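D-3-phosphoglycerate dehydrogenase-related protein (Vibrio cholerae, PDB 4S1V) probably catalyses the NAD-dependent oxidation of D-3-phosphoglycerate or a related D-2-hydroxyacid, as a member of the D-isomer-specific 2-hydroxyacid dehydrogenase family. Local coordinates at residues Glu108-Leu113 / Gln160-Phe165; Gly151-Gly156 / Ala197-Lys202; Leu174-Glu179 / Gln191-Lys196; Ile219-Asp224 / Leu242-Ala247. All blocks are in the same frame, centred on the assembly; numbering follows the deposited sequence.

Contact 1: residues Glu108-Leu113 / Gln160-Phe165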
loop_
_atom_site.group_PDB
_atom_site.type_symbol
_atom_site.label_atom_id
_atom_site.label_comp_id
_atom_site.label_asym_id
_atom_site.label_seq_id
_atom_site.Cartn_x
_atom_site.Cartn_y
_atom_site.Cartn_z
ATOM N N GLU C 108 -6.656 14.900 -26.314
ATOM C CA GLU C 108 -5.859 13.679 -26.126
ATOM C C GLU C 108 -5.495 13.439 -24.650
ATOM O O GLU C 108 -5.543 12.299 -24.177
ATOM C CB GLU C 108 -4.587 13.698 -27.001
ATOM C CG GLU C 108 -4.840 13.632 -28.508
ATOM C CD GLU C 108 -3.604 13.269 -29.334
ATOM O OE1 GLU C 108 -2.588 12.808 -28.751
ATOM O OE2 GLU C 108 -3.650 13.433 -30.584
ATOM N N LEU C 109 -5.150 14.508 -23.928
ATOM C CA LEU C 109 -4.815 14.407 -22.504
ATOM C C LEU C 109 -6.027 13.999 -21.657
ATOM O O LEU C 109 -5.913 13.133 -20.787
ATOM C CB LEU C 109 -4.187 15.716 -21.988
ATOM C CG LEU C 109 -3.626 15.841 -20.558
ATOM C CD1 LEU C 109 -4.739 16.053 -19.531
ATOM C CD2 LEU C 109 -2.732 14.669 -20.164
ATOM N N CYS C 110 -7.177 14.617 -21.925
ATOM C CA CYS C 110 -8.421 14.258 -21.257
ATOM C C CYS C 110 -8.670 12.762 -21.422
ATOM O O CYS C 110 -9.011 12.078 -20.462
ATOM C CB CYS C 110 -9.596 15.055 -21.819
ATOM S SG CYS C 110 -11.175 14.687 -21.016
ATOM N N TRP C 111 -8.466 12.253 -22.637
ATOM C CA TRP C 111 -8.677 10.840 -22.892
ATOM C C TRP C 111 -7.711 9.968 -22.143
ATOM O O TRP C 111 -8.078 8.907 -21.626
ATOM C CB TRP C 111 -8.628 10.529 -24.385
ATOM C CG TRP C 111 -9.472 9.323 -24.677
ATOM C CD1 TRP C 111 -9.052 8.063 -25.099
ATOM C CD2 TRP C 111 -10.924 9.203 -24.494
ATOM N NE1 TRP C 111 -10.119 7.205 -25.216
ATOM C CE2 TRP C 111 -11.273 7.830 -24.869
ATOM C CE3 TRP C 111 -11.937 10.075 -24.094
ATOM C CZ2 TRP C 111 -12.580 7.372 -24.833
ATOM C CZ3 TRP C 111 -13.253 9.597 -24.061
ATOM C CH2 TRP C 111 -13.563 8.279 -24.425
ATOM N N SER C 112 -6.460 10.414 -22.080
ATOM C CA SER C 112 -5.420 9.716 -21.338
ATOM C C SER C 112 -5.768 9.603 -19.848
ATOM O O SER C 112 -5.493 8.579 -19.215
ATOM C CB SER C 112 -4.080 10.432 -21.515
ATOM O OG SER C 112 -3.052 9.756 -20.816
ATOM N N LEU C 113 -6.373 10.657 -19.303
ATOM C CA LEU C 113 -6.816 10.670 -17.911
ATOM C C LEU C 113 -7.944 9.673 -17.723
ATOM O O LEU C 113 -7.963 8.910 -16.756
ATOM C CB LEU C 113 -7.295 12.072 -17.488
ATOM C CG LEU C 113 -6.355 13.285 -17.462
ATOM C CD1 LEU C 113 -6.843 14.297 -16.432
ATOM C CD2 LEU C 113 -4.916 12.899 -17.154
ATOM N N GLN C 160 -16.176 17.841 -28.796
ATOM C CA GLN C 160 -16.441 17.054 -30.009
ATOM C C GLN C 160 -15.410 15.958 -30.241
ATOM O O GLN C 160 -15.750 14.859 -30.693
ATOM C CB GLN C 160 -16.498 17.953 -31.242
ATOM C CG GLN C 160 -17.844 18.619 -31.458
ATOM C CD GLN C 160 -17.808 19.670 -32.550
ATOM O OE1 GLN C 160 -17.481 19.374 -33.701
ATOM N NE2 GLN C 160 -18.156 20.905 -32.195
ATOM N N ARG C 161 -14.156 16.268 -29.933
ATOM C CA ARG C 161 -13.077 15.302 -30.044
ATOM C C ARG C 161 -13.211 14.168 -29.038
ATOM O O ARG C 161 -12.944 13.015 -29.373
ATOM C CB ARG C 161 -11.720 15.992 -29.924
ATOM C CG ARG C 161 -11.383 16.784 -31.175
ATOM C CD ARG C 161 -10.099 17.573 -31.071
ATOM N NE ARG C 161 -10.043 18.540 -32.169
ATOM C CZ ARG C 161 -9.421 18.344 -33.327
ATOM N NH1 ARG C 161 -8.756 17.223 -33.567
ATOM N NH2 ARG C 161 -9.454 19.290 -34.247
ATOM N N ILE C 162 -13.635 14.504 -27.818
ATOM C CA ILE C 162 -13.877 13.513 -26.761
ATOM C C ILE C 162 -14.997 12.551 -27.167
ATOM O O ILE C 162 -14.893 11.341 -26.951
ATOM C CB ILE C 162 -14.181 14.200 -25.402
ATOM C CG1 ILE C 162 -13.034 15.143 -24.981
ATOM C CG2 ILE C 162 -14.444 13.185 -24.298
ATOM C CD1 ILE C 162 -11.651 14.529 -25.004
ATOM N N ALA C 163 -16.061 13.101 -27.759
ATOM C CA ALA C 163 -17.172 12.305 -28.305
ATOM C C ALA C 163 -16.714 11.321 -29.372
ATOM O O ALA C 163 -17.107 10.162 -29.345
ATOM C CB ALA C 163 -18.257 13.213 -28.858
ATOM N N GLN C 164 -15.874 11.776 -30.304
ATOM C CA GLN C 164 -15.351 10.892 -31.345
ATOM C C GLN C 164 -14.514 9.777 -30.732
ATOM O O GLN C 164 -14.560 8.640 -31.206
ATOM C CB GLN C 164 -14.520 11.673 -32.370
ATOM C CG GLN C 164 -15.358 12.533 -33.301
ATOM C CD GLN C 164 -14.545 13.539 -34.087
ATOM O OE1 GLN C 164 -13.457 13.956 -33.671
ATOM N NE2 GLN C 164 -15.076 13.949 -35.239
ATOM N N PHE C 165 -13.764 10.108 -29.674
ATOM C CA PHE C 165 -12.980 9.112 -28.949
ATOM C C PHE C 165 -13.908 8.075 -28.319
ATOM O O PHE C 165 -13.731 6.887 -28.528
ATOM C CB PHE C 165 -12.054 9.742 -27.876
ATOM C CG PHE C 165 -11.000 10.701 -28.425
ATOM C CD1 PHE C 165 -10.552 10.622 -29.759
ATOM C CD2 PHE C 165 -10.431 11.664 -27.593
ATOM C CE1 PHE C 165 -9.582 11.498 -30.245
ATOM C CE2 PHE C 165 -9.457 12.545 -28.073
ATOM C CZ PHE C 165 -9.035 12.464 -29.405
#
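Trp111 and Phe165 lead a buried, apolar helix-helix packing between helix 104-119 and helix 157-168, which follows strand 150-153. The axes of the two short segments come within 9.9 Å and cross at -46°, with Trp111 and Ile162 at the closest backbone approach. Phe165 CB makes a CH-pi contact, 3.6 Å from the centroid of the Trp111 six-membered ring and only 11° off its normal. The indole thus lies flat against the root of Phe165, with ring atom CD2 also near it; the two aromatic planes are inclined at 58°. Ile162 uses two branches: CG2, anti to the backbone N, reaches Trp111 CZ3 at 3.8 Å, while CD1 meets Cys110 CB, also at 3.8 Å. Glu108 contributes mainly through its backbone, its N lying near the plane of the Phe165 ring at the edge, 4.1 Å from CE2. Its carboxylate turns elsewhere, accepting hydrogen bonds from Leu145 N and Ser146 N of the second subunit, and Phe165 stacks on Phe169 of that same subunit. With largely carbon, sulfur and ring surfaces meeting between the side chains, cohesion here rests on shape and dispersion, while the polar group of Glu108 is spent on the subunit interface.

Contact 2: residues Gly151-Gly156 / Ala197-Lys202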
loop_
_atom_site.group_PDB
_atom_site.type_symbol
_atom_site.label_atom_id
_atom_site.label_comp_id
_atom_site.label_asym_id
_atom_site.label_seq_id
_atom_site.Cartn_x
_atom_site.Cartn_y
_atom_site.Cartn_z
ATOM N N GLY C 151 -20.792 10.863 -20.837
ATOM C CA GLY C 151 -21.497 12.138 -20.743
ATOM C C GLY C 151 -20.585 13.325 -20.971
ATOM O O GLY C 151 -19.561 13.468 -20.308
ATOM N N ILE C 152 -20.958 14.179 -21.918
ATOM C CA ILE C 152 -20.173 15.352 -22.255
ATOM C C ILE C 152 -21.009 16.600 -22.008
ATOM O O ILE C 152 -22.111 16.736 -22.556
ATOM C CB ILE C 152 -19.673 15.289 -23.714
ATOM C CG1 ILE C 152 -18.879 14.002 -23.926
ATOM C CG2 ILE C 152 -18.829 16.512 -24.068
ATOM C CD1 ILE C 152 -18.659 13.657 -25.376
ATOM N N TRP C 153 -20.512 17.471 -21.129
ATOM C CA TRP C 153 -21.111 18.780 -20.918
ATOM C C TRP C 153 -20.314 19.764 -21.720
ATOM O O TRP C 153 -19.169 20.065 -21.379
ATOM C CB TRP C 153 -21.101 19.162 -19.439
ATOM C CG TRP C 153 -21.979 20.341 -19.087
ATOM C CD1 TRP C 153 -22.330 21.419 -19.902
ATOM C CD2 TRP C 153 -22.634 20.615 -17.792
ATOM N NE1 TRP C 153 -23.140 22.302 -19.225
ATOM C CE2 TRP C 153 -23.362 21.874 -17.958
ATOM C CE3 TRP C 153 -22.695 19.955 -16.564
ATOM C CZ2 TRP C 153 -24.107 22.435 -16.926
ATOM C CZ3 TRP C 153 -23.440 20.533 -15.530
ATOM C CH2 TRP C 153 -24.137 21.741 -15.711
ATOM N N GLY C 154 -20.906 20.245 -22.815
ATOM C CA GLY C 154 -20.247 21.191 -23.730
ATOM C C GLY C 154 -19.624 20.514 -24.938
ATOM O O GLY C 154 -18.619 19.808 -24.815
ATOM N N LEU C 155 -20.203 20.740 -26.114
ATOM C CA LEU C 155 -19.732 20.069 -27.329
ATOM C C LEU C 155 -18.965 21.005 -28.262
ATOM O O LEU C 155 -19.234 21.063 -29.462
ATOM C CB LEU C 155 -20.893 19.365 -28.061
ATOM C CG LEU C 155 -20.570 18.157 -28.953
ATOM C CD1 LEU C 155 -20.096 16.960 -28.137
ATOM C CD2 LEU C 155 -21.773 17.780 -29.802
ATOM N N GLY C 156 -17.991 21.722 -27.701
ATOM C CA GLY C 156 -17.146 22.628 -28.472
ATOM C C GLY C 156 -15.981 21.886 -29.092
ATOM O O GLY C 156 -16.015 20.658 -29.218
ATOM N N ALA C 197 -30.527 16.882 -14.729
ATOM C CA ALA C 197 -30.835 15.746 -13.844
ATOM C C ALA C 197 -30.649 14.392 -14.548
ATOM O O ALA C 197 -29.985 13.504 -14.018
ATOM C CB ALA C 197 -32.234 15.875 -13.254
ATOM N N GLU C 198 -31.201 14.244 -15.752
ATOM C CA GLU C 198 -30.989 13.023 -16.540
ATOM C C GLU C 198 -29.502 12.804 -16.879
ATOM O O GLU C 198 -29.015 11.675 -16.861
ATOM C CB GLU C 198 -31.836 13.048 -17.822
ATOM C CG GLU C 198 -31.398 12.039 -18.877
ATOM C CD GLU C 198 -32.334 11.958 -20.072
ATOM O OE1 GLU C 198 -33.483 11.493 -19.913
ATOM O OE2 GLU C 198 -31.911 12.333 -21.182
ATOM N N PHE C 199 -28.796 13.889 -17.187
ATOM C CA PHE C 199 -27.391 13.834 -17.571
ATOM C C PHE C 199 -26.537 13.250 -16.450
ATOM O O PHE C 199 -25.773 12.322 -16.683
ATOM C CB PHE C 199 -26.901 15.230 -17.997
ATOM C CG PHE C 199 -25.446 15.281 -18.408
ATOM C CD1 PHE C 199 -25.002 14.632 -19.561
ATOM C CD2 PHE C 199 -24.526 16.007 -17.654
ATOM C CE1 PHE C 199 -23.667 14.700 -19.939
ATOM C CE2 PHE C 199 -23.190 16.079 -18.030
ATOM C CZ PHE C 199 -22.758 15.421 -19.170
ATOM N N PHE C 200 -26.686 13.766 -15.230
ATOM C CA PHE C 200 -25.922 13.240 -14.096
ATOM C C PHE C 200 -26.338 11.838 -13.672
ATOM O O PHE C 200 -25.500 11.054 -13.223
ATOM C CB PHE C 200 -25.930 14.212 -12.907
ATOM C CG PHE C 200 -24.937 15.324 -13.051
ATOM C CD1 PHE C 200 -25.231 16.439 -13.822
ATOM C CD2 PHE C 200 -23.688 15.244 -12.441
ATOM C CE1 PHE C 200 -24.305 17.463 -13.982
ATOM C CE2 PHE C 200 -22.760 16.263 -12.589
ATOM C CZ PHE C 200 -23.070 17.376 -13.363
ATOM N N ALA C 201 -27.622 11.519 -13.834
ATOM C CA ALA C 201 -28.128 10.196 -13.473
ATOM C C ALA C 201 -27.615 9.086 -14.396
ATOM O O ALA C 201 -27.323 7.983 -13.933
ATOM C CB ALA C 201 -29.653 10.200 -13.438
ATOM N N LYS C 202 -27.492 9.387 -15.690
ATOM C CA LYS C 202 -27.241 8.362 -16.710
ATOM C C LYS C 202 -25.780 8.208 -17.155
ATOM O O LYS C 202 -25.404 7.174 -17.702
ATOM C CB LYS C 202 -28.143 8.587 -17.932
ATOM C CG LYS C 202 -29.628 8.490 -17.621
ATOM C CD LYS C 202 -30.480 8.522 -18.881
ATOM C CE LYS C 202 -31.953 8.338 -18.530
ATOM N NZ LYS C 202 -32.782 7.929 -19.699
#
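Phe199 points the far end of its ring, CE1 and CZ, at the backbone of strand 150-153, its CE1 reaching Gly151 CA at 3.5 Å and Ile152 N at 3.4 Å. The Ile152 N lies near the ring plane, so it is an edge of the phenyl group that meets the peptide. CG lies anti to the backbone N (chi1 180°), which carries the ring out toward the strand. Gly151, with no side chain, lets the ring come this close. Further along the strand, Phe199 CE2 meets Trp153 CB at 4.0 Å. Helix 196-202 here covers one face of the parallel sheet of a Rossmann-type domain; the axis of segment 197-202 passes 9.2 Å from that of 151-153, their directions 141° apart. Beyond Trp153 the chain enters the turn with Gly154 and Gly156, which with Gly159 fit a GxGxxG pattern, consistent with dinucleotide binding. The second aromatic of the helix, Phe200, brings CE1 to 3.5 Å from Trp153 CZ3, which sits at the edge of the phenyl ring and near its plane. Around this pair, Trp176 meets the Trp153 indole edge-to-face, while Leu206 touches both phenylalanines from strand 205-208.

Contact 3: residues Leu174-Glu179 / Gln191-Lys196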
loop_
_atom_site.group_PDB
_atom_site.type_symbol
_atom_site.label_atom_id
_atom_site.label_comp_id
_atom_site.label_asym_id
_atom_site.label_seq_id
_atom_site.Cartn_x
_atom_site.Cartn_y
_atom_site.Cartn_z
ATOM N N LEU C 174 -23.833 10.853 -24.621
ATOM C CA LEU C 174 -24.931 11.665 -24.085
ATOM C C LEU C 174 -24.420 13.079 -23.832
ATOM O O LEU C 174 -23.392 13.273 -23.167
ATOM C CB LEU C 174 -25.466 11.057 -22.787
ATOM C CG LEU C 174 -26.680 11.726 -22.134
ATOM C CD1 LEU C 174 -27.952 11.538 -22.965
ATOM C CD2 LEU C 174 -26.890 11.203 -20.722
ATOM N N VAL C 175 -25.129 14.066 -24.373
ATOM C CA VAL C 175 -24.638 15.441 -24.362
ATOM C C VAL C 175 -25.560 16.379 -23.585
ATOM O O VAL C 175 -26.781 16.338 -23.734
ATOM C CB VAL C 175 -24.392 15.959 -25.794
ATOM C CG1 VAL C 175 -23.982 17.421 -25.796
ATOM C CG2 VAL C 175 -23.338 15.108 -26.497
ATOM N N TRP C 176 -24.951 17.212 -22.747
ATOM C CA TRP C 176 -25.656 18.291 -22.061
ATOM C C TRP C 176 -24.957 19.611 -22.288
ATOM O O TRP C 176 -23.752 19.661 -22.570
ATOM C CB TRP C 176 -25.804 17.980 -20.567
ATOM C CG TRP C 176 -26.578 19.043 -19.829
ATOM C CD1 TRP C 176 -26.129 19.860 -18.794
ATOM C CD2 TRP C 176 -27.956 19.486 -20.092
ATOM N NE1 TRP C 176 -27.111 20.734 -18.397
ATOM C CE2 TRP C 176 -28.231 20.565 -19.134
ATOM C CE3 TRP C 176 -28.958 19.102 -20.982
ATOM C CZ2 TRP C 176 -29.463 21.215 -19.088
ATOM C CZ3 TRP C 176 -30.189 19.767 -20.931
ATOM C CH2 TRP C 176 -30.435 20.798 -20.005
ATOM N N GLY C 177 -25.719 20.698 -22.205
ATOM C CA GLY C 177 -25.153 22.046 -22.251
ATOM C C GLY C 177 -26.102 23.012 -22.928
ATOM O O GLY C 177 -27.327 22.854 -22.854
ATOM N N SER C 178 -25.535 24.009 -23.595
ATOM C CA SER C 178 -26.316 24.964 -24.382
ATOM C C SER C 178 -27.171 24.251 -25.438
ATOM O O SER C 178 -26.918 23.089 -25.784
ATOM C CB SER C 178 -25.371 25.932 -25.078
ATOM O OG SER C 178 -24.677 25.251 -26.104
ATOM N N GLU C 179 -28.182 24.950 -25.944
ATOM C CA GLU C 179 -28.973 24.452 -27.063
ATOM C C GLU C 179 -28.068 24.112 -28.254
ATOM O O GLU C 179 -28.246 23.074 -28.896
ATOM C CB GLU C 179 -30.040 25.480 -27.469
ATOM C CG GLU C 179 -31.025 24.994 -28.528
ATOM C CD GLU C 179 -30.430 24.919 -29.922
ATOM O OE1 GLU C 179 -29.661 25.831 -30.302
ATOM O OE2 GLU C 179 -30.727 23.940 -30.646
ATOM N N GLN C 191 -26.747 11.410 -28.436
ATOM C CA GLN C 191 -27.948 11.733 -27.670
ATOM C C GLN C 191 -27.824 13.107 -27.027
ATOM O O GLN C 191 -26.727 13.526 -26.651
ATOM C CB GLN C 191 -28.216 10.686 -26.588
ATOM C CG GLN C 191 -28.234 9.250 -27.081
ATOM C CD GLN C 191 -28.394 8.264 -25.946
ATOM O OE1 GLN C 191 -29.435 8.225 -25.288
ATOM N NE2 GLN C 191 -27.364 7.449 -25.711
ATOM N N ALA C 192 -28.954 13.803 -26.927
ATOM C CA ALA C 192 -29.069 14.985 -26.083
ATOM C C ALA C 192 -29.848 14.616 -24.828
ATOM O O ALA C 192 -30.939 14.041 -24.915
ATOM C CB ALA C 192 -29.763 16.116 -26.822
ATOM N N ALA C 193 -29.276 14.931 -23.665
ATOM C CA ALA C 193 -29.958 14.740 -22.392
ATOM C C ALA C 193 -31.175 15.659 -22.317
ATOM O O ALA C 193 -31.115 16.806 -22.768
ATOM C CB ALA C 193 -29.008 15.009 -21.228
ATOM N N ALA C 194 -32.268 15.138 -21.761
ATOM C CA ALA C 194 -33.514 15.881 -21.584
ATOM C C ALA C 194 -33.314 17.076 -20.655
ATOM O O ALA C 194 -33.849 18.156 -20.905
ATOM C CB ALA C 194 -34.601 14.966 -21.032
ATOM N N ASP C 195 -32.561 16.858 -19.578
ATOM C CA ASP C 195 -32.162 17.918 -18.649
ATOM C C ASP C 195 -30.887 17.519 -17.904
ATOM O O ASP C 195 -30.365 16.414 -18.102
ATOM C CB ASP C 195 -33.298 18.283 -17.673
ATOM C CG ASP C 195 -33.839 17.080 -16.908
ATOM O OD1 ASP C 195 -33.051 16.194 -16.508
ATOM O OD2 ASP C 195 -35.066 17.032 -16.685
ATOM N N LYS C 196 -30.400 18.425 -17.056
ATOM C CA LYS C 196 -29.185 18.214 -16.265
ATOM C C LYS C 196 -29.343 17.009 -15.336
ATOM O O LYS C 196 -28.406 16.212 -15.181
ATOM C CB LYS C 196 -28.828 19.485 -15.471
ATOM C CG LYS C 196 -27.547 19.379 -14.653
ATOM C CD LYS C 196 -27.162 20.679 -13.951
ATOM C CE LYS C 196 -28.040 20.978 -12.746
ATOM N NZ LYS C 196 -27.335 21.865 -11.779
#
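Val175 and its neighbours in strand 173-176 meet strand 191-192 first through the backbone. Two hydrogen bonds, both made by Val175, fix a parallel register in which Leu174 pairs with Gln191 and Val175 with Ala192. Val175 N donates to Gln191 O over 2.8 Å, bent to 137° at the hydrogen; Ala193 N donates to Val175 O over 2.9 Å and is much straighter, at 169°. The same carbonyl also takes a CA-H...O contact from Ala192 CA at 3.5 Å.

Apolar contacts form on the Leu174 side of the pair. Leu174 CD1 lies 3.7 Å from Gln191 CB and 4.0 Å from Ala193 CB, bridging the aliphatic base of one residue and the methyl of the other.

Aromatic contacts belong to Trp176. With CG anti to the backbone N (chi1 -178°), its indole swings to the start of helix 196-202, one face toward Lys196 N and Asp195 C. Lys196 CA makes a CH-pi contact over this face, 4.0 Å from the five-membered ring centroid. Ala193 O instead approaches the ring edge. Lys196 carries its ammonium away, to a salt bridge with Asp224, while Asp195 OD1 N-caps the helix by accepting from Glu198 N.

Strand 173-176, helix 179-188 and strand 191-192 make up a beta-alpha-beta unit, the building block of the Rossmann fold, with strand 191-192 outermost on this side of the sheet within the chain.

Contact 4: residues Ile219-Asp224 / Leu242-Ala247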
loop_
_atom_site.group_PDB
_atom_site.type_symbol
_atom_site.label_atom_id
_atom_site.label_comp_id
_atom_site.label_asym_id
_atom_site.label_seq_id
_atom_site.Cartn_x
_atom_site.Cartn_y
_atom_site.Cartn_z
ATOM N N ILE C 219 -21.683 25.869 -11.622
ATOM C CA ILE C 219 -22.790 25.252 -12.357
ATOM C C ILE C 219 -23.003 23.764 -12.012
ATOM O O ILE C 219 -24.127 23.270 -12.052
ATOM C CB ILE C 219 -22.693 25.490 -13.887
ATOM C CG1 ILE C 219 -24.065 25.266 -14.542
ATOM C CG2 ILE C 219 -21.591 24.637 -14.510
ATOM C CD1 ILE C 219 -24.239 25.938 -15.882
ATOM N N VAL C 220 -21.929 23.058 -11.670
ATOM C CA VAL C 220 -22.065 21.729 -11.074
ATOM C C VAL C 220 -22.186 21.898 -9.554
ATOM O O VAL C 220 -21.293 22.442 -8.909
ATOM C CB VAL C 220 -20.888 20.783 -11.431
ATOM C CG1 VAL C 220 -21.179 19.375 -10.933
ATOM C CG2 VAL C 220 -20.627 20.774 -12.936
ATOM N N THR C 221 -23.311 21.453 -8.996
ATOM C CA THR C 221 -23.547 21.532 -7.553
ATOM C C THR C 221 -23.182 20.210 -6.893
ATOM O O THR C 221 -23.068 19.186 -7.583
ATOM C CB THR C 221 -25.030 21.805 -7.230
ATOM O OG1 THR C 221 -25.815 20.655 -7.592
ATOM C CG2 THR C 221 -25.536 23.058 -7.964
ATOM N N LYS C 222 -23.018 20.231 -5.565
ATOM C CA LYS C 222 -22.799 19.008 -4.794
ATOM C C LYS C 222 -23.938 18.013 -5.028
ATOM O O LYS C 222 -23.708 16.806 -5.124
ATOM C CB LYS C 222 -22.663 19.313 -3.292
ATOM C CG LYS C 222 -22.298 18.099 -2.453
ATOM C CD LYS C 222 -22.159 18.453 -0.981
ATOM C CE LYS C 222 -21.363 17.392 -0.244
ATOM N NZ LYS C 222 -21.026 17.843 1.135
ATOM N N GLN C 223 -25.156 18.533 -5.129
ATOM C CA GLN C 223 -26.342 17.720 -5.403
ATOM C C GLN C 223 -26.248 17.010 -6.762
ATOM O O GLN C 223 -26.634 15.854 -6.886
ATOM C CB GLN C 223 -27.623 18.566 -5.278
ATOM C CG GLN C 223 -27.926 19.047 -3.852
ATOM C CD GLN C 223 -27.270 20.387 -3.469
ATOM O OE1 GLN C 223 -26.159 20.728 -3.912
ATOM N NE2 GLN C 223 -27.961 21.147 -2.619
ATOM N N ASP C 224 -25.708 17.696 -7.767
ATOM C CA ASP C 224 -25.449 17.089 -9.076
ATOM C C ASP C 224 -24.484 15.903 -8.967
ATOM O O ASP C 224 -24.740 14.843 -9.530
ATOM C CB ASP C 224 -24.886 18.115 -10.064
ATOM C CG ASP C 224 -25.862 19.243 -10.379
ATOM O OD1 ASP C 224 -27.095 19.029 -10.318
ATOM O OD2 ASP C 224 -25.376 20.350 -10.708
ATOM N N LEU C 242 -15.995 25.592 -12.000
ATOM C CA LEU C 242 -17.273 25.147 -12.582
ATOM C C LEU C 242 -18.080 24.334 -11.580
ATOM O O LEU C 242 -19.303 24.231 -11.686
ATOM C CB LEU C 242 -17.028 24.283 -13.819
ATOM C CG LEU C 242 -16.434 24.949 -15.059
ATOM C CD1 LEU C 242 -16.016 23.903 -16.082
ATOM C CD2 LEU C 242 -17.420 25.929 -15.681
ATOM N N VAL C 243 -17.372 23.751 -10.618
ATOM C CA VAL C 243 -17.952 22.861 -9.626
ATOM C C VAL C 243 -17.968 23.573 -8.279
ATOM O O VAL C 243 -16.969 24.158 -7.862
ATOM C CB VAL C 243 -17.153 21.540 -9.525
ATOM C CG1 VAL C 243 -17.801 20.572 -8.539
ATOM C CG2 VAL C 243 -17.021 20.894 -10.898
ATOM N N GLU C 244 -19.123 23.537 -7.624
ATOM C CA GLU C 244 -19.313 24.120 -6.300
ATOM C C GLU C 244 -18.118 23.858 -5.385
ATOM O O GLU C 244 -17.670 22.722 -5.252
ATOM C CB GLU C 244 -20.597 23.553 -5.692
ATOM C CG GLU C 244 -20.856 23.953 -4.253
ATOM C CD GLU C 244 -21.999 23.166 -3.635
ATOM O OE1 GLU C 244 -22.995 22.886 -4.334
ATOM O OE2 GLU C 244 -21.891 22.822 -2.440
ATOM N N SER C 245 -17.623 24.919 -4.750
ATOM C CA SER C 245 -16.394 24.870 -3.957
ATOM C C SER C 245 -16.388 23.768 -2.902
ATOM O O SER C 245 -17.281 23.707 -2.056
ATOM C CB SER C 245 -16.134 26.225 -3.293
ATOM O OG SER C 245 -15.074 26.122 -2.359
ATOM N N GLY C 246 -15.383 22.898 -2.978
ATOM C CA GLY C 246 -15.204 21.803 -2.025
ATOM C C GLY C 246 -16.048 20.563 -2.292
ATOM O O GLY C 246 -15.806 19.503 -1.709
ATOM N N ALA C 247 -17.043 20.695 -3.167
ATOM C CA ALA C 247 -18.039 19.639 -3.357
ATOM C C ALA C 247 -17.436 18.345 -3.899
ATOM O O ALA C 247 -17.809 17.257 -3.447
ATOM C CB ALA C 247 -19.174 20.123 -4.250
#
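Val220 and Val243 form a single backbone bridge, CA to CA 4.5 Å, closed by two nearly linear hydrogen bonds: Val220 N to Leu242 O at 2.9 Å and Glu244 N to Val220 O at 2.7 Å. The two valines lie side by side and point the same way, with Val220 CB 3.9 Å from Val243 CG2; both also touch Leu208 of strand 205-208, placing the bridge against the domain core. Glu244 supplies the polar link. Its side chain is extended, CG anti to the backbone N (chi1 174°), and carries OE1 to Lys222 N, which donates over 2.9 Å. The bond is straight at 173°, but its donor stands well above the carboxylate plane. Lys222 CB also rests on Ala247 CB at 3.7 Å, whereas its ammonium leaves the contact for a salt bridge with Asp27 of the third subunit and a hydrogen bond to Ser250. At the start of helix 222-226, Thr221 OG1 accepts from Asp224 N, and Asp224 OD2 accepts from Thr221 N at 2.9 Å. These reciprocal bonds define a capping box; with Glu244 OE1 taking the N-H of Lys222, the first turn of the helix is met by side-chain acceptors from both segments.

How the contacts relate
All four contacts belong to the NAD-binding domain. Contacts 2 and 3 are closest, centres about 6 Å apart, because strands 150-153 and 173-176 are neighbours in the seven-stranded parallel sheet; contact 3 is nested in the loop closed by contact 2. Contact 1, about 15 Å from contact 2 between centres, alternates with it along the chain: helix 157-168 follows strand 150-153, and Ala163 packs on Ile152. Contact 4 comes last in sequence, about 14 Å from contact 2, where Phe200 touches Val220, and about 18 Å from contact 3, to which a salt bridge joins it. Contacts 1 and 4 also include residues that bind neighbouring subunits, tying this domain into the tetrameric assembly.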